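Local coordinates for lovastatin nonaketide synthase, polyketide synthase component (Aspergillus terreus, PDB 7CPX), which builds the dihydromonacolin L nonaketide of lovastatin from malonyl-CoA, as an iterative multidomain polyketide synthase that works together with the enoyl reductase partner LovC, at residues L1146-P1156 with E1220-D1231. The protein carries 2 engineered substitutions. Residues are numbered along the deposited sequence; the frame is centred on the assembly and turned at random.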
loop_
_atom_site.group_PDB
_atom_site.type_symbol
_atom_site.label_atom_id
_atom_site.label_comp_id
_atom_site.label_asym_id
_atom_site.label_seq_id
_atom_site.Cartn_x
_atom_site.Cartn_y
_atom_site.Cartn_z
ATOM N N LEU A 1146 -9.618 35.136 25.001
ATOM C CA LEU A 1146 -9.710 33.814 24.387
ATOM C C LEU A 1146 -8.819 33.735 23.151
ATOM O O LEU A 1146 -9.190 33.162 22.125
ATOM C CB LEU A 1146 -11.160 33.476 24.035
ATOM C CG LEU A 1146 -11.452 32.021 23.669
ATOM C CD1 LEU A 1146 -11.008 31.091 24.780
ATOM C CD2 LEU A 1146 -12.931 31.832 23.373
ATOM N N ARG A 1147 -7.631 34.324 23.251
ATOM C CA ARG A 1147 -6.719 34.409 22.122
ATOM C C ARG A 1147 -5.293 34.401 22.643
ATOM O O ARG A 1147 -5.035 34.707 23.810
ATOM C CB ARG A 1147 -6.977 35.671 21.295
ATOM C CG ARG A 1147 -7.320 35.403 19.848
ATOM C CD ARG A 1147 -7.938 36.624 19.194
ATOM N NE ARG A 1147 -9.364 36.733 19.481
ATOM C CZ ARG A 1147 -10.195 37.555 18.853
ATOM N NH1 ARG A 1147 -9.776 38.360 17.891
ATOM N NH2 ARG A 1147 -11.478 37.565 19.197
ATOM N N ALA A 1148 -4.363 34.046 21.760
ATOM C CA ALA A 1148 -2.951 34.079 22.103
ATOM C C ALA A 1148 -2.157 34.494 20.878
ATOM O O ALA A 1148 -2.640 34.428 19.747
ATOM C CB ALA A 1148 -2.457 32.728 22.635
ATOM N N SER A 1149 -0.934 34.946 21.123
ATOM C CA SER A 1149 -0.035 35.337 20.049
ATOM C C SER A 1149 1.379 35.330 20.600
ATOM O O SER A 1149 1.603 35.050 21.778
ATOM C CB SER A 1149 -0.402 36.712 19.485
ATOM O OG SER A 1149 0.503 37.104 18.470
ATOM N N GLY A 1150 2.327 35.618 19.735
ATOM C CA GLY A 1150 3.704 35.733 20.164
ATOM C C GLY A 1150 4.646 35.248 19.073
ATOM O O GLY A 1150 4.387 35.454 17.887
ATOM N N THR A 1151 5.730 34.604 19.498
ATOM C CA THR A 1151 6.741 34.102 18.581
ATOM C C THR A 1151 7.184 32.721 19.033
ATOM O O THR A 1151 7.479 32.516 20.214
ATOM C CB THR A 1151 7.947 35.044 18.518
ATOM O OG1 THR A 1151 7.493 36.396 18.379
ATOM C CG2 THR A 1151 8.834 34.694 17.344
ATOM N N LEU A 1152 7.223 31.782 18.092
ATOM C CA LEU A 1152 7.709 30.434 18.335
ATOM C C LEU A 1152 8.849 30.143 17.374
ATOM O O LEU A 1152 8.854 30.631 16.239
ATOM C CB LEU A 1152 6.590 29.399 18.165
ATOM C CG LEU A 1152 5.920 29.316 16.792
ATOM C CD1 LEU A 1152 6.643 28.339 15.879
ATOM C CD2 LEU A 1152 4.465 28.917 16.938
ATOM N N ASP A 1153 9.816 29.355 17.830
ATOM C CA ASP A 1153 10.994 29.062 17.023
ATOM C C ASP A 1153 10.614 28.116 15.893
ATOM O O ASP A 1153 10.222 26.969 16.136
ATOM C CB ASP A 1153 12.093 28.461 17.891
ATOM C CG ASP A 1153 12.580 29.417 18.960
ATOM O OD1 ASP A 1153 12.138 30.584 18.961
ATOM O OD2 ASP A 1153 13.407 29.002 19.799
ATOM N N PHE A 1154 10.727 28.594 14.655
ATOM C CA PHE A 1154 10.513 27.758 13.476
ATOM C C PHE A 1154 11.759 26.906 13.227
ATOM O O PHE A 1154 12.432 27.002 12.201
ATOM C CB PHE A 1154 10.177 28.623 12.270
ATOM C CG PHE A 1154 9.518 27.873 11.149
ATOM C CD1 PHE A 1154 8.145 27.710 11.124
ATOM C CD2 PHE A 1154 10.269 27.337 10.119
ATOM C CE1 PHE A 1154 7.534 27.026 10.096
ATOM C CE2 PHE A 1154 9.664 26.649 9.087
ATOM C CZ PHE A 1154 8.293 26.494 9.074
ATOM N N ILE A 1155 12.058 26.064 14.210
ATOM C CA ILE A 1155 13.298 25.285 14.170
ATOM C C ILE A 1155 13.313 24.432 12.907
ATOM O O ILE A 1155 12.321 23.734 12.620
ATOM C CB ILE A 1155 13.428 24.414 15.432
ATOM C CG1 ILE A 1155 14.674 23.529 15.346
ATOM C CG2 ILE A 1155 12.171 23.577 15.639
ATOM C CD1 ILE A 1155 14.999 22.803 16.635
ATOM N N PRO A 1156 14.378 24.459 12.111
ATOM C CA PRO A 1156 14.401 23.654 10.889
ATOM C C PRO A 1156 14.661 22.185 11.174
ATOM O O PRO A 1156 15.347 21.820 12.131
ATOM C CB PRO A 1156 15.553 24.271 10.088
ATOM C CG PRO A 1156 16.477 24.783 11.127
ATOM C CD PRO A 1156 15.610 25.253 12.265
ATOM N N GLU A 1220 14.777 31.080 11.916
ATOM C CA GLU A 1220 14.096 29.976 12.586
ATOM C C GLU A 1220 13.309 30.459 13.797
ATOM O O GLU A 1220 13.296 29.801 14.843
ATOM C CB GLU A 1220 15.102 28.894 12.993
ATOM C CG GLU A 1220 16.140 29.327 14.018
ATOM C CD GLU A 1220 17.121 28.220 14.351
ATOM O OE1 GLU A 1220 17.264 27.286 13.533
ATOM O OE2 GLU A 1220 17.748 28.283 15.428
ATOM N N LYS A 1221 12.649 31.605 13.662
ATOM C CA LYS A 1221 11.824 32.151 14.735
ATOM C C LYS A 1221 10.744 33.004 14.090
ATOM O O LYS A 1221 11.036 34.077 13.555
ATOM C CB LYS A 1221 12.663 32.960 15.720
ATOM C CG LYS A 1221 11.880 33.482 16.907
ATOM C CD LYS A 1221 12.788 33.844 18.072
ATOM C CE LYS A 1221 13.736 34.981 17.720
ATOM N NZ LYS A 1221 14.603 35.355 18.873
ATOM N N VAL A 1222 9.503 32.528 14.142
ATOM C CA VAL A 1222 8.401 33.118 13.397
ATOM C C VAL A 1222 7.284 33.478 14.363
ATOM O O VAL A 1222 7.071 32.810 15.380
ATOM C CB VAL A 1222 7.883 32.161 12.304
ATOM C CG1 VAL A 1222 8.990 31.832 11.315
ATOM C CG2 VAL A 1222 7.324 30.898 12.936
ATOM N N ALA A 1223 6.551 34.533 14.022
ATOM C CA ALA A 1223 5.469 34.989 14.872
ATOM C C ALA A 1223 4.228 34.133 14.639
ATOM O O ALA A 1223 4.127 33.381 13.668
ATOM C CB ALA A 1223 5.170 36.461 14.609
ATOM N N PHE A 1224 3.267 34.258 15.549
ATOM C CA PHE A 1224 2.057 33.459 15.481
ATOM C C PHE A 1224 0.921 34.190 16.178
ATOM O O PHE A 1224 1.135 34.938 17.138
ATOM C CB PHE A 1224 2.249 32.083 16.128
ATOM C CG PHE A 1224 2.326 32.126 17.629
ATOM C CD1 PHE A 1224 1.176 32.058 18.392
ATOM C CD2 PHE A 1224 3.544 32.236 18.275
ATOM C CE1 PHE A 1224 1.236 32.102 19.768
ATOM C CE2 PHE A 1224 3.612 32.278 19.653
ATOM C CZ PHE A 1224 2.455 32.210 20.401
ATOM N N ASN A 1225 -0.286 33.950 15.679
ATOM C CA ASN A 1225 -1.530 34.305 16.336
ATOM C C ASN A 1225 -2.411 33.065 16.388
ATOM O O ASN A 1225 -2.250 32.135 15.595
ATOM C CB ASN A 1225 -2.254 35.438 15.600
ATOM C CG ASN A 1225 -1.404 36.682 15.464
ATOM O OD1 ASN A 1225 -0.486 36.909 16.252
ATOM N ND2 ASN A 1225 -1.707 37.498 14.462
ATOM N N THR A 1226 -3.340 33.041 17.337
ATOM C CA THR A 1226 -4.196 31.874 17.492
ATOM C C THR A 1226 -5.458 32.263 18.241
ATOM O O THR A 1226 -5.400 33.001 19.232
ATOM C CB THR A 1226 -3.463 30.749 18.231
ATOM O OG1 THR A 1226 -4.403 29.747 18.637
ATOM C CG2 THR A 1226 -2.746 31.294 19.445
ATOM N N ILE A 1227 -6.587 31.756 17.760
ATOM C CA ILE A 1227 -7.890 31.945 18.378
ATOM C C ILE A 1227 -8.308 30.617 18.981
ATOM O O ILE A 1227 -8.294 29.589 18.296
ATOM C CB ILE A 1227 -8.944 32.419 17.361
ATOM C CG1 ILE A 1227 -8.301 33.152 16.178
ATOM C CG2 ILE A 1227 -9.983 33.290 18.046
ATOM C CD1 ILE A 1227 -7.588 34.428 16.537
ATOM N N ASN A 1228 -8.676 30.633 20.259
ATOM C CA ASN A 1228 -9.287 29.462 20.881
ATOM C C ASN A 1228 -10.789 29.512 20.596
ATOM O O ASN A 1228 -11.617 29.850 21.444
ATOM C CB ASN A 1228 -8.976 29.419 22.370
ATOM C CG ASN A 1228 -9.581 28.214 23.064
ATOM O OD1 ASN A 1228 -9.949 28.287 24.234
ATOM N ND2 ASN A 1228 -9.685 27.099 22.349
ATOM N N THR A 1229 -11.127 29.163 19.352
ATOM C CA THR A 1229 -12.480 29.380 18.848
ATOM C C THR A 1229 -13.523 28.741 19.751
ATOM O O THR A 1229 -14.548 29.359 20.063
ATOM C CB THR A 1229 -12.602 28.831 17.426
ATOM O OG1 THR A 1229 -12.241 27.446 17.411
ATOM C CG2 THR A 1229 -11.694 29.598 16.483
ATOM N N TYR A 1230 -13.286 27.506 20.181
ATOM C CA TYR A 1230 -14.181 26.817 21.096
ATOM C C TYR A 1230 -13.412 26.464 22.357
ATOM O O TYR A 1230 -12.312 25.908 22.283
ATOM C CB TYR A 1230 -14.771 25.558 20.467
ATOM C CG TYR A 1230 -16.039 25.110 21.142
ATOM C CD1 TYR A 1230 -15.998 24.294 22.259
ATOM C CD2 TYR A 1230 -17.278 25.516 20.673
ATOM C CE1 TYR A 1230 -17.151 23.889 22.886
ATOM C CE2 TYR A 1230 -18.441 25.115 21.293
ATOM C CZ TYR A 1230 -18.373 24.303 22.400
ATOM O OH TYR A 1230 -19.531 23.897 23.024
ATOM N N ASP A 1231 -13.994 26.790 23.512
ATOM C CA ASP A 1231 -13.296 26.631 24.779
ATOM C C ASP A 1231 -14.193 26.111 25.893
ATOM O O ASP A 1231 -13.784 26.148 27.060
ATOM C CB ASP A 1231 -12.691 27.965 25.202
ATOM C CG ASP A 1231 -13.741 28.970 25.626
ATOM O OD1 ASP A 1231 -14.857 28.934 25.066
ATOM O OD2 ASP A 1231 -13.452 29.796 26.517
#
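Strands 1147-1152 and 1222-1230 are antiparallel neighbours in the C-terminal hotdog fold of the dehydratase domain, where a curved sheet wraps a long central helix. Backbone bonds link A1148 with T1226, G1150 with F1224 and L1152 with V1222, two per pair; in the straightest, A1148 N donates to T1226 O at 2.9 Å with an N-H...O angle of 170°. Past the A1148-T1226 pair, N1228 N donates to L1146 O at 3.2 Å.

On the face carrying A1148, L1152, V1222, F1224 and T1226, the phenyl ring of F1224 folds back over the partner strand. Its chi1 of 73° sets CG between the backbone N and the carbonyl carbon, which lays the ring across G1150, whose N lies 3.4 Å above the ring plane, over its centre. Having no side chain, G1150 presents its bare backbone to the ring, and S1149 C lies over the same face. L1152 CD2 meets F1224 CD2 obliquely at 3.7 Å, and beyond it F1154 CB rests on V1222 CG1 at 3.6 Å. The other face bears R1147 and I1227, whose side chains run alongside each other, CG of the arginine 3.5 Å from CD1 of the isoleucine.

F1224, T1226 and A1148 pack on helix 1170-1184, which carries D1174, the probable proton donor of the dehydratase; the L1152 side chain lies about 9 Å from that of D1174. F1154 leans on helix 1208-1217, while W2019 of the second subunit packs against R1147 and I1227. Within the sheet, strand 1140-1144 flanks 1147-1152, and strand 1236-1243 pairs with 1222-1230 on its far edge.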